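Long-range contacts in methyltransferase domain-containing protein (Pyrococcus horikoshii, PDB 1VE3), which binds S-adenosylmethionine and is probably a methyltransferase that uses it as methyl donor: residues Ser23-Leu28 with Gly50-Leu55; Pro30-Tyr35 with Ser219-Tyr224; Lys37-Val42 with Glu57-Glu62; Lys102-Val107 with Arg129-Pro134. All coordinates share one frame; numbering follows the deposited sequence.

Interaction 1: residues Ser23-Leu28 with Gly50-Leu55. With SAM (S-adenosylmethionine), chain C.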
# COMPACT_ATOMS: atom_id res chain seq x y z
N SER A 23 -0.85 -1.20 -1.81
CA SER A 23 -2.29 -1.37 -1.89
C SER A 23 -2.69 -1.88 -3.27
O SER A 23 -3.53 -2.78 -3.40
CB SER A 23 -3.00 -0.05 -1.61
OG SER A 23 -4.39 -0.16 -1.84
N ARG A 24 -2.09 -1.31 -4.31
CA ARG A 24 -2.37 -1.70 -5.69
C ARG A 24 -1.92 -3.13 -5.94
O ARG A 24 -2.64 -3.92 -6.55
CB ARG A 24 -1.67 -0.74 -6.65
CG ARG A 24 -2.14 0.70 -6.54
CD ARG A 24 -1.21 1.63 -7.30
NE ARG A 24 -1.11 1.21 -8.69
CZ ARG A 24 0.04 0.96 -9.31
NH1 ARG A 24 1.20 1.08 -8.69
NH2 ARG A 24 -0.00 0.55 -10.57
N ILE A 25 -0.72 -3.47 -5.46
CA ILE A 25 -0.20 -4.81 -5.63
C ILE A 25 -1.08 -5.85 -4.96
O ILE A 25 -1.54 -6.80 -5.59
CB ILE A 25 1.24 -4.92 -5.07
CG1 ILE A 25 2.21 -4.16 -5.97
CG2 ILE A 25 1.66 -6.38 -4.94
CD1 ILE A 25 3.65 -4.17 -5.50
N GLU A 26 -1.35 -5.67 -3.67
CA GLU A 26 -2.15 -6.62 -2.93
C GLU A 26 -3.59 -6.73 -3.41
O GLU A 26 -4.27 -7.73 -3.15
CB GLU A 26 -2.09 -6.28 -1.44
CG GLU A 26 -0.66 -6.16 -0.92
CD GLU A 26 -0.57 -5.96 0.58
OE1 GLU A 26 -1.34 -5.15 1.13
OE2 GLU A 26 0.30 -6.62 1.20
N THR A 27 -4.08 -5.72 -4.12
CA THR A 27 -5.44 -5.78 -4.62
C THR A 27 -5.47 -6.65 -5.88
O THR A 27 -6.35 -7.49 -6.05
CB THR A 27 -5.98 -4.37 -4.95
OG1 THR A 27 -6.22 -3.65 -3.73
CG2 THR A 27 -7.29 -4.46 -5.74
N LEU A 28 -4.48 -6.47 -6.75
CA LEU A 28 -4.40 -7.23 -7.99
C LEU A 28 -3.77 -8.61 -7.86
O LEU A 28 -4.14 -9.53 -8.58
CB LEU A 28 -3.65 -6.43 -9.06
CG LEU A 28 -4.34 -5.14 -9.51
CD1 LEU A 28 -3.52 -4.44 -10.58
CD2 LEU A 28 -5.73 -5.48 -10.04
N GLY A 50 8.69 -1.12 -11.85
CA GLY A 50 8.83 -2.56 -11.76
C GLY A 50 8.18 -3.32 -10.61
O GLY A 50 8.45 -4.51 -10.42
N GLY A 51 7.31 -2.66 -9.86
CA GLY A 51 6.66 -3.33 -8.75
C GLY A 51 5.98 -4.65 -9.09
O GLY A 51 6.16 -5.65 -8.38
N PHE A 52 5.18 -4.68 -10.15
CA PHE A 52 4.49 -5.92 -10.50
C PHE A 52 5.42 -6.96 -11.11
O PHE A 52 5.09 -8.14 -11.15
CB PHE A 52 3.30 -5.61 -11.43
CG PHE A 52 2.14 -5.00 -10.72
CD1 PHE A 52 1.22 -5.80 -10.04
CD2 PHE A 52 1.99 -3.62 -10.65
CE1 PHE A 52 0.18 -5.23 -9.31
CE2 PHE A 52 0.95 -3.04 -9.92
CZ PHE A 52 0.05 -3.85 -9.25
N SER A 53 6.58 -6.51 -11.56
CA SER A 53 7.55 -7.44 -12.12
C SER A 53 8.12 -8.28 -10.98
O SER A 53 8.06 -9.51 -11.01
CB SER A 53 8.67 -6.67 -12.82
OG SER A 53 8.19 -6.02 -13.98
N PHE A 54 8.64 -7.61 -9.95
CA PHE A 54 9.20 -8.30 -8.80
C PHE A 54 8.17 -9.26 -8.21
O PHE A 54 8.50 -10.37 -7.81
CB PHE A 54 9.65 -7.29 -7.74
CG PHE A 54 10.63 -6.28 -8.27
CD1 PHE A 54 11.75 -6.69 -8.99
CD2 PHE A 54 10.42 -4.91 -8.08
CE1 PHE A 54 12.63 -5.77 -9.53
CE2 PHE A 54 11.30 -3.98 -8.62
CZ PHE A 54 12.41 -4.41 -9.34
N LEU A 55 6.92 -8.83 -8.16
CA LEU A 55 5.86 -9.69 -7.63
C LEU A 55 5.77 -10.99 -8.42
O LEU A 55 5.73 -12.08 -7.84
CB LEU A 55 4.51 -8.98 -7.68
CG LEU A 55 3.33 -9.85 -7.26
CD1 LEU A 55 3.48 -10.22 -5.80
CD2 LEU A 55 2.03 -9.10 -7.51
N SAM C . 2.42 -0.65 -14.90
CA SAM C . 2.87 0.44 -13.98
C SAM C . 2.39 0.15 -12.57
O SAM C . 3.14 0.41 -11.62
OXT SAM C . 1.22 -0.35 -12.48
CB SAM C . 2.26 1.72 -14.46
CG SAM C . 3.00 2.90 -14.06
SD SAM C . 2.26 4.49 -14.63
CE SAM C . 0.75 4.59 -13.91
C5' SAM C . 2.20 4.36 -16.42
C4' SAM C . 3.60 4.14 -17.20
O4' SAM C . 3.35 4.05 -18.64
C3' SAM C . 4.55 5.33 -17.10
O3' SAM C . 5.62 4.68 -16.26
C2' SAM C . 5.17 5.61 -18.43
O2' SAM C . 6.52 5.90 -18.61
C1' SAM C . 4.57 4.40 -19.25
N9 SAM C . 4.38 4.73 -20.67
C8 SAM C . 3.73 5.77 -21.31
N7 SAM C . 3.78 5.70 -22.62
C5 SAM C . 4.49 4.57 -22.87
C6 SAM C . 4.93 3.88 -24.08
N6 SAM C . 4.65 4.35 -25.31
N1 SAM C . 5.68 2.69 -23.98
C2 SAM C . 5.99 2.19 -22.74
N3 SAM C . 5.63 2.74 -21.55
C4 SAM C . 4.88 3.94 -21.67

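Interaction 2: residues Pro30-Tyr35 with Ser219-Tyr224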
# COMPACT_ATOMS: atom_id res chain seq x y z
N PRO A 30 -4.03 -11.38 -6.00
CA PRO A 30 -4.89 -12.56 -6.03
C PRO A 30 -5.59 -12.78 -7.37
O PRO A 30 -5.81 -13.92 -7.80
CB PRO A 30 -5.88 -12.29 -4.90
CG PRO A 30 -5.99 -10.80 -4.92
CD PRO A 30 -4.55 -10.37 -5.06
N LEU A 31 -5.95 -11.69 -8.04
CA LEU A 31 -6.62 -11.78 -9.33
C LEU A 31 -5.64 -12.25 -10.41
O LEU A 31 -6.02 -12.99 -11.32
CB LEU A 31 -7.21 -10.43 -9.70
CG LEU A 31 -8.13 -9.81 -8.64
CD1 LEU A 31 -8.70 -8.51 -9.15
CD2 LEU A 31 -9.25 -10.79 -8.30
N LEU A 32 -4.39 -11.80 -10.32
CA LEU A 32 -3.38 -12.17 -11.30
C LEU A 32 -3.02 -13.65 -11.20
O LEU A 32 -2.69 -14.28 -12.20
CB LEU A 32 -2.13 -11.31 -11.12
CG LEU A 32 -2.26 -9.83 -11.49
CD1 LEU A 32 -0.94 -9.11 -11.26
CD2 LEU A 32 -2.68 -9.70 -12.95
N MSE A 33 -3.08 -14.20 -10.00
CA MSE A 33 -2.75 -15.60 -9.81
C MSE A 33 -3.90 -16.50 -10.22
O MSE A 33 -3.71 -17.67 -10.54
CB MSE A 33 -2.36 -15.86 -8.36
CG MSE A 33 -1.06 -15.15 -7.98
SE MSE A 33 0.28 -15.32 -9.38
CE MSE A 33 0.13 -13.56 -10.16
N LYS A 34 -5.11 -15.94 -10.24
CA LYS A 34 -6.29 -16.69 -10.62
C LYS A 34 -6.26 -17.01 -12.11
O LYS A 34 -6.93 -17.93 -12.57
CB LYS A 34 -7.55 -15.88 -10.29
CG LYS A 34 -8.86 -16.56 -10.67
CD LYS A 34 -10.04 -15.74 -10.16
CE LYS A 34 -11.36 -16.37 -10.55
NZ LYS A 34 -12.52 -15.63 -9.96
N TYR A 35 -5.45 -16.26 -12.86
CA TYR A 35 -5.36 -16.46 -14.30
C TYR A 35 -3.94 -16.70 -14.79
O TYR A 35 -3.70 -16.76 -16.00
CB TYR A 35 -5.98 -15.27 -15.02
CG TYR A 35 -7.44 -15.06 -14.70
CD1 TYR A 35 -8.39 -16.02 -15.06
CD2 TYR A 35 -7.88 -13.92 -14.04
CE1 TYR A 35 -9.74 -15.84 -14.76
CE2 TYR A 35 -9.22 -13.73 -13.74
CZ TYR A 35 -10.15 -14.70 -14.10
OH TYR A 35 -11.48 -14.51 -13.81
N SER A 219 -13.32 -0.10 -12.05
CA SER A 219 -12.08 -0.62 -12.60
C SER A 219 -12.26 -2.06 -13.04
O SER A 219 -13.10 -2.78 -12.50
CB SER A 219 -10.95 -0.51 -11.57
OG SER A 219 -10.62 0.85 -11.36
N TYR A 220 -11.47 -2.48 -14.02
CA TYR A 220 -11.58 -3.83 -14.56
C TYR A 220 -10.28 -4.55 -14.84
O TYR A 220 -9.32 -3.95 -15.32
CB TYR A 220 -12.37 -3.81 -15.87
CG TYR A 220 -13.74 -3.23 -15.73
CD1 TYR A 220 -14.83 -4.02 -15.36
CD2 TYR A 220 -13.95 -1.86 -15.90
CE1 TYR A 220 -16.08 -3.47 -15.17
CE2 TYR A 220 -15.19 -1.30 -15.72
CZ TYR A 220 -16.25 -2.10 -15.35
OH TYR A 220 -17.48 -1.52 -15.15
N LEU A 221 -10.25 -5.84 -14.53
CA LEU A 221 -9.11 -6.68 -14.81
C LEU A 221 -9.64 -7.58 -15.91
O LEU A 221 -10.60 -8.32 -15.69
CB LEU A 221 -8.72 -7.54 -13.61
CG LEU A 221 -7.58 -8.49 -13.95
CD1 LEU A 221 -6.27 -7.73 -13.96
CD2 LEU A 221 -7.53 -9.62 -12.94
N THR A 222 -9.05 -7.50 -17.10
CA THR A 222 -9.51 -8.32 -18.21
C THR A 222 -8.45 -9.30 -18.72
O THR A 222 -7.28 -8.95 -18.82
CB THR A 222 -9.94 -7.44 -19.40
OG1 THR A 222 -10.96 -6.53 -18.97
CG2 THR A 222 -10.50 -8.31 -20.52
N VAL A 223 -8.87 -10.52 -19.03
CA VAL A 223 -7.96 -11.53 -19.54
C VAL A 223 -8.29 -11.79 -21.02
O VAL A 223 -9.40 -12.19 -21.35
CB VAL A 223 -8.08 -12.84 -18.73
CG1 VAL A 223 -7.11 -13.89 -19.27
CG2 VAL A 223 -7.76 -12.56 -17.26
N TYR A 224 -7.32 -11.56 -21.89
CA TYR A 224 -7.50 -11.73 -23.32
C TYR A 224 -6.62 -12.80 -23.95
O TYR A 224 -5.51 -13.06 -23.49
CB TYR A 224 -7.23 -10.40 -24.05
CG TYR A 224 -8.31 -9.35 -23.90
CD1 TYR A 224 -9.57 -9.53 -24.47
CD2 TYR A 224 -8.07 -8.17 -23.20
CE1 TYR A 224 -10.56 -8.57 -24.35
CE2 TYR A 224 -9.06 -7.19 -23.08
CZ TYR A 224 -10.30 -7.40 -23.66
OH TYR A 224 -11.28 -6.44 -23.55

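Interaction 3: residues Lys37-Val42 with Glu57-Glu62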
# COMPACT_ATOMS: atom_id res chain seq x y z
N LYS A 37 -1.87 -19.36 -13.48
CA LYS A 37 -1.49 -20.58 -12.80
C LYS A 37 -0.24 -21.19 -13.42
O LYS A 37 0.68 -21.58 -12.71
CB LYS A 37 -2.65 -21.58 -12.83
CG LYS A 37 -3.86 -21.13 -12.02
CD LYS A 37 -4.99 -22.15 -12.07
CE LYS A 37 -6.12 -21.80 -11.12
NZ LYS A 37 -6.74 -20.48 -11.41
N LYS A 38 -0.20 -21.25 -14.75
CA LYS A 38 0.97 -21.80 -15.43
C LYS A 38 2.06 -20.75 -15.57
O LYS A 38 1.85 -19.69 -16.16
CB LYS A 38 0.59 -22.31 -16.82
CG LYS A 38 1.76 -22.96 -17.57
CD LYS A 38 1.32 -23.61 -18.87
CE LYS A 38 2.43 -24.48 -19.45
NZ LYS A 38 2.03 -25.19 -20.70
N ARG A 39 3.24 -21.04 -15.02
CA ARG A 39 4.35 -20.10 -15.09
C ARG A 39 4.83 -20.01 -16.53
O ARG A 39 4.57 -20.90 -17.33
CB ARG A 39 5.51 -20.56 -14.20
CG ARG A 39 5.10 -20.93 -12.78
CD ARG A 39 4.30 -19.83 -12.12
NE ARG A 39 3.75 -20.24 -10.83
CZ ARG A 39 2.87 -19.54 -10.13
NH1 ARG A 39 2.42 -18.38 -10.59
NH2 ARG A 39 2.42 -20.00 -8.97
N GLY A 40 5.53 -18.92 -16.85
CA GLY A 40 6.04 -18.73 -18.19
C GLY A 40 6.79 -17.43 -18.35
O GLY A 40 7.23 -16.83 -17.37
N LYS A 41 6.94 -16.99 -19.59
CA LYS A 41 7.65 -15.75 -19.89
C LYS A 41 6.65 -14.58 -19.88
O LYS A 41 5.70 -14.56 -20.67
CB LYS A 41 8.33 -15.87 -21.25
CG LYS A 41 9.47 -14.91 -21.48
CD LYS A 41 10.34 -15.41 -22.62
CE LYS A 41 11.59 -14.56 -22.79
NZ LYS A 41 12.56 -15.21 -23.72
N VAL A 42 6.88 -13.61 -19.00
CA VAL A 42 5.98 -12.47 -18.89
C VAL A 42 6.58 -11.13 -19.32
O VAL A 42 7.75 -10.86 -19.07
CB VAL A 42 5.48 -12.31 -17.43
CG1 VAL A 42 4.42 -11.22 -17.36
CG2 VAL A 42 4.93 -13.63 -16.92
N GLU A 57 8.05 -12.25 -10.48
CA GLU A 57 9.33 -12.94 -10.39
C GLU A 57 9.39 -13.83 -9.14
O GLU A 57 9.98 -14.90 -9.17
CB GLU A 57 10.48 -11.94 -10.34
CG GLU A 57 11.83 -12.59 -10.13
CD GLU A 57 12.90 -11.60 -9.73
OE1 GLU A 57 12.71 -10.91 -8.70
OE2 GLU A 57 13.93 -11.51 -10.43
N ASP A 58 8.78 -13.37 -8.05
CA ASP A 58 8.79 -14.15 -6.81
C ASP A 58 7.83 -15.33 -6.88
O ASP A 58 7.94 -16.27 -6.09
CB ASP A 58 8.43 -13.27 -5.61
CG ASP A 58 9.35 -12.07 -5.47
OD1 ASP A 58 10.52 -12.16 -5.88
OD2 ASP A 58 8.89 -11.03 -4.94
N TYR A 59 6.89 -15.26 -7.81
CA TYR A 59 5.92 -16.33 -7.98
C TYR A 59 6.43 -17.37 -8.98
O TYR A 59 5.71 -18.29 -9.37
CB TYR A 59 4.58 -15.76 -8.45
CG TYR A 59 3.65 -15.39 -7.33
CD1 TYR A 59 3.00 -16.38 -6.59
CD2 TYR A 59 3.41 -14.06 -7.00
CE1 TYR A 59 2.12 -16.05 -5.56
CE2 TYR A 59 2.54 -13.72 -5.97
CZ TYR A 59 1.90 -14.72 -5.25
OH TYR A 59 1.02 -14.38 -4.24
N GLY A 60 7.69 -17.20 -9.38
CA GLY A 60 8.29 -18.14 -10.31
C GLY A 60 8.04 -17.86 -11.78
O GLY A 60 7.76 -18.78 -12.54
N PHE A 61 8.12 -16.59 -12.18
CA PHE A 61 7.92 -16.21 -13.57
C PHE A 61 9.20 -15.58 -14.12
O PHE A 61 9.96 -14.96 -13.38
CB PHE A 61 6.78 -15.20 -13.70
CG PHE A 61 5.42 -15.80 -13.61
CD1 PHE A 61 4.82 -16.36 -14.73
CD2 PHE A 61 4.72 -15.81 -12.40
CE1 PHE A 61 3.55 -16.92 -14.66
CE2 PHE A 61 3.45 -16.36 -12.32
CZ PHE A 61 2.86 -16.92 -13.45
N GLU A 62 9.43 -15.75 -15.41
CA GLU A 62 10.59 -15.17 -16.08
C GLU A 62 10.07 -13.81 -16.55
O GLU A 62 9.25 -13.75 -17.48
CB GLU A 62 11.01 -16.04 -17.27
CG GLU A 62 12.24 -15.55 -17.99
CD GLU A 62 12.62 -16.44 -19.16
OE1 GLU A 62 13.59 -16.10 -19.87
OE2 GLU A 62 11.94 -17.47 -19.37

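Interaction 4: residues Lys102-Val107 with Arg129-Pro134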
# COMPACT_ATOMS: atom_id res chain seq x y z
N LYS A 102 5.54 -13.95 -31.18
CA LYS A 102 5.27 -15.07 -30.30
C LYS A 102 6.40 -15.31 -29.29
O LYS A 102 6.90 -16.42 -29.16
CB LYS A 102 5.05 -16.34 -31.13
CG LYS A 102 3.88 -16.25 -32.08
CD LYS A 102 3.84 -17.45 -33.02
CE LYS A 102 2.54 -17.48 -33.81
NZ LYS A 102 2.29 -16.18 -34.47
N THR A 103 6.79 -14.26 -28.58
CA THR A 103 7.86 -14.39 -27.60
C THR A 103 7.36 -14.61 -26.18
O THR A 103 8.03 -15.26 -25.38
CB THR A 103 8.75 -13.13 -27.61
OG1 THR A 103 9.52 -13.09 -28.82
CG2 THR A 103 9.69 -13.12 -26.41
N PHE A 104 6.17 -14.11 -25.86
CA PHE A 104 5.66 -14.24 -24.49
C PHE A 104 4.46 -15.13 -24.24
O PHE A 104 3.65 -15.38 -25.13
CB PHE A 104 5.37 -12.83 -23.95
CG PHE A 104 6.57 -11.92 -23.96
CD1 PHE A 104 7.49 -11.94 -22.92
CD2 PHE A 104 6.79 -11.08 -25.05
CE1 PHE A 104 8.62 -11.13 -22.95
CE2 PHE A 104 7.93 -10.26 -25.10
CZ PHE A 104 8.85 -10.29 -24.04
N ASP A 105 4.36 -15.60 -23.00
CA ASP A 105 3.25 -16.44 -22.55
C ASP A 105 2.23 -15.51 -21.90
O ASP A 105 1.04 -15.80 -21.86
CB ASP A 105 3.72 -17.46 -21.52
CG ASP A 105 4.64 -18.51 -22.10
OD1 ASP A 105 4.18 -19.29 -22.97
OD2 ASP A 105 5.82 -18.54 -21.68
N TYR A 106 2.73 -14.38 -21.39
CA TYR A 106 1.90 -13.37 -20.73
C TYR A 106 2.44 -11.98 -20.99
O TYR A 106 3.64 -11.77 -21.17
CB TYR A 106 1.87 -13.55 -19.21
CG TYR A 106 1.31 -14.84 -18.69
CD1 TYR A 106 2.14 -15.92 -18.41
CD2 TYR A 106 -0.06 -14.97 -18.44
CE1 TYR A 106 1.62 -17.10 -17.88
CE2 TYR A 106 -0.58 -16.15 -17.91
CZ TYR A 106 0.27 -17.21 -17.64
OH TYR A 106 -0.24 -18.38 -17.12
N VAL A 107 1.53 -11.02 -20.99
CA VAL A 107 1.84 -9.62 -21.17
C VAL A 107 0.87 -8.91 -20.25
O VAL A 107 -0.34 -9.01 -20.43
CB VAL A 107 1.59 -9.16 -22.62
CG1 VAL A 107 1.68 -7.65 -22.70
CG2 VAL A 107 2.60 -9.80 -23.55
N ARG A 129 -0.52 -8.47 -29.36
CA ARG A 129 -0.95 -9.69 -30.00
C ARG A 129 0.22 -10.36 -30.71
O ARG A 129 0.38 -11.57 -30.64
CB ARG A 129 -2.07 -9.42 -31.00
CG ARG A 129 -2.41 -10.64 -31.85
CD ARG A 129 -3.49 -10.34 -32.86
NE ARG A 129 -3.60 -11.41 -33.84
CZ ARG A 129 -2.63 -11.74 -34.69
NH1 ARG A 129 -1.48 -11.08 -34.68
NH2 ARG A 129 -2.81 -12.74 -35.55
N ARG A 130 1.04 -9.55 -31.39
CA ARG A 130 2.18 -10.06 -32.14
C ARG A 130 3.25 -10.77 -31.32
O ARG A 130 3.71 -11.85 -31.70
CB ARG A 130 2.83 -8.92 -32.94
CG ARG A 130 4.04 -9.36 -33.75
CD ARG A 130 4.64 -8.22 -34.55
NE ARG A 130 5.42 -7.29 -33.73
CZ ARG A 130 6.51 -7.64 -33.04
NH1 ARG A 130 6.94 -8.89 -33.08
NH2 ARG A 130 7.16 -6.73 -32.33
N VAL A 131 3.67 -10.16 -30.21
CA VAL A 131 4.71 -10.73 -29.36
C VAL A 131 4.18 -11.81 -28.41
O VAL A 131 4.94 -12.47 -27.71
CB VAL A 131 5.39 -9.63 -28.52
CG1 VAL A 131 5.96 -8.56 -29.43
CG2 VAL A 131 4.37 -9.02 -27.55
N LEU A 132 2.87 -11.99 -28.41
CA LEU A 132 2.25 -12.99 -27.56
C LEU A 132 2.12 -14.33 -28.29
O LEU A 132 1.79 -14.37 -29.48
CB LEU A 132 0.86 -12.49 -27.15
CG LEU A 132 0.22 -12.97 -25.86
CD1 LEU A 132 1.15 -12.71 -24.69
CD2 LEU A 132 -1.10 -12.25 -25.66
N LYS A 133 2.40 -15.42 -27.59
CA LYS A 133 2.26 -16.74 -28.19
C LYS A 133 0.77 -16.99 -28.34
O LYS A 133 -0.03 -16.56 -27.50
CB LYS A 133 2.85 -17.82 -27.28
CG LYS A 133 4.36 -17.79 -27.11
CD LYS A 133 4.81 -18.97 -26.25
CE LYS A 133 6.30 -18.91 -25.96
NZ LYS A 133 6.69 -19.94 -24.96
N PRO A 134 0.36 -17.69 -29.41
CA PRO A 134 -1.08 -17.95 -29.59
C PRO A 134 -1.72 -18.55 -28.33
O PRO A 134 -2.91 -18.36 -28.08
CB PRO A 134 -1.12 -18.89 -30.80
CG PRO A 134 0.26 -19.53 -30.81
CD PRO A 134 1.16 -18.37 -30.45
O HOH W 1 1.92 -13.30 -33.67

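Interaction 1: residues Ser23-Leu28 with Gly50-Leu55
Ile25 lies over one face of the Phe52 ring, its CG1 4.2 Å from the ring centroid and 20° off the normal, a CH-pi contact shifted toward the rim. The end of the ring also reaches the helix backbone: Phe52 CE1 is 3.7 Å from Ile25 CA, and Arg24 O lies at the edge of the ring, in its plane. The Leu28 side chain crosses that of Phe52 at about a right angle and sets CD1 3.9 Å from Phe52 CZ. With chi1 at -72°, Ile25 sends CG1 to the aromatic face and leaves CG2 to meet Leu55 CD2 at 3.8 Å. Arg24 NH2 comes to the edge of the Phe52 ring, 3.8 Å from CE2, which in turn stands over a face of the guanidinium. The same NH2 donates to OXT of the S-adenosylmethionine carboxylate, a bond modelled so short that its length is doubtful. The site has the Rossmann-like fold of the S-adenosylmethionine-dependent methyltransferase family, in which the glycine-rich turn after strand 41-45 leads through Gly50, the N-cap, into helix 51-58. Here the axes of the two short helical segments come within 10.7 Å, at 46°. Were Phe52 an alanine, Ile25 CG1 and Leu28 CD1 would probably face a gap, and the Arg24 guanidinium would lose the ring edge against its face. In the next shell, Asp111 forms a salt bridge with Arg24 NH2 and Tyr21 a cation-pi contact with the guanidinium, while Ile108 and Ile110 of strand 104-110 pack on Phe52.

Interaction 2: residues Pro30-Tyr35 with Ser219-Tyr224
Tyr35 lays one ring face over Val223: CG2 is 3.8 Å from the ring centroid, 26° off the normal, a CH-pi contact offset toward the rim and closest at Tyr35 CD2, 3.5 Å away. Lys34 CG covers the centre of the opposite face, and the ring is thus clasped between an aliphatic chain of its own segment and a methyl of the strand. Leu221 CD2 comes to the edge of the same ring, at the limit of contact. That methyl is pressed much harder against the helix, 3.4 Å from Leu31 CB, tighter than usual for two carbons. The side chain of Leu221 reaches there with CG anti to the backbone N (chi1 176°), and its second branch, CD1, lies 4.2 Å from Leu32 CD2. Hydrogen bonds play no part between the segments; the joint is wholly apolar. It seats the C-terminal end of helix 19-34 on strand 219-226, the antiparallel strand that, as in class I methyltransferases, runs between strands 136-143 and 207-215 of the central sheet. Leu221 and Val223 direct their CB atoms at the helix, whereas that of Thr222 points away. The polar end of Tyr35 is held by the neighbouring strand 207-215: OH is hydrogen-bonded to Glu213 OE2, which also forms a salt bridge with Lys34 NZ. Replacing Tyr35 by alanine is likely to open a gap between Val223 CG2 and Lys34 CG and deprive Glu213 OE2 of the hydroxyl it bonds. Ile139 of strand 136-143 packs on both Leu32 and Leu221.

Interaction 3: residues Lys37-Val42 with Glu57-Glu62
The beta-alpha-beta unit of strand 41-45, helix 51-58 and strand 62-67 closes here, where Gly40 and Val42 grip Glu62 from positions on either side of Lys41. Glu62 N donates to Gly40 O at 3.1 Å, and Val42 N to Glu62 O at 2.8 Å, the latter almost straight at 173°; together they fix a parallel bridge between Lys41 and Glu62. The side chains of these two residues extend on the same face of the sheet, yet Lys41 NZ stays 4.1 Å from Glu62 OE1, beyond a salt bridge, so any attraction between the charges is probably weak. Before the bridge, Arg39 folds over Phe61. A bend at chi2 (-53°) carries Arg39 CD above the Phe61 ring, 3.7 Å from its centroid in a CH-pi contact; the guanidinium and ring planes stand 89° apart. Tyr59 O lies over one face of this guanidinium and Lys37 O over the opposite one; the oxygen of Tyr59 is 3.1 Å from Arg39 NE, but the angle is too poor for a hydrogen bond. Val42 CG2 packs obliquely on the ring, 3.5 Å from Phe61 CD1. Gly60, with its positive phi, is the C-prime residue of the Schellman motif that ends helix 51-58, turning the chain into the new strand. Leu56 of that helix covers Val42 and Phe61, Tyr59 OH is hydrogen-bonded to Glu29 of helix 19-34, and Arg188 of the second subunit makes a cation-pi contact with the Tyr59 ring. On its other side, strand 41-45 borders strand 104-110.

Interaction 4: residues Lys102-Val107 with Arg129-Pro134
Val131 O is gripped twice at the tight centre of this contact: Phe104 N donates to it at 2.8 Å, nearly in line with the carbonyl, and Thr103 N at 2.7 Å, from above the carbonyl plane and with a bent N-H angle of 131°. Lys133 N returns a bond to Phe104 O at 2.8 Å, which sets the parallel bridge of Phe104 with Leu132, and Lys102 N bonds Arg130 O at 2.8 Å in the carbonyl plane. Beside this bridge Leu132 CD1 is pressed against Val107 CG2, 3.4 Å away and closer than usual for carbons, while Phe104 and Val131 lie side by side, Phe104 CD2 to Val131 CB 4.0 Å. The outer side is slacker. Lys133, extended beyond CG, passes Phe104 O, and Lys133 NZ forms a salt bridge with Asp105 OD1 at 3.3 Å, its hydrogen bond weak; the other carboxylate oxygen, OD2, accepts from Lys41 N. The Lys102 side chain crosses Pro134 at about a right angle, Lys102 CE 3.7 Å from Pro134 CD, then bends at its end (chi4 51°) so that NZ reaches a water that also bonds Arg130 O. The contact thus ties the start of strand 104-110 to the end of helix 118-131 and the short strand 132-133 after it, in the crossover to strand 136-143; strand 41-45 flanks Phe104 and Tyr106, and Phe138 packs on Val107 and Leu132.

Helix 19-34 opens two contacts in turn. Interaction 1 closes a short loop at 50-55, joining that helix to helix 51-58 beside the ligand; interaction 2 stays open until 219-224, almost the end of the chain, and so crosses interaction 1. Interaction 3 starts within the loop of interaction 1, ends just beyond it and crosses it too. Interactions 3 and 4 follow one another, both inside the long loop of interaction 2, interaction 3 closing a beta-alpha-beta crossover, interaction 4 tying the end of the next crossover helix back to the start of strand 104-110. Contacts knit them together: Phe52 touches Leu32, selenomethionine Met33 packs on Arg39 and Tyr59, and Lys38 O probably bonds Tyr106 OH.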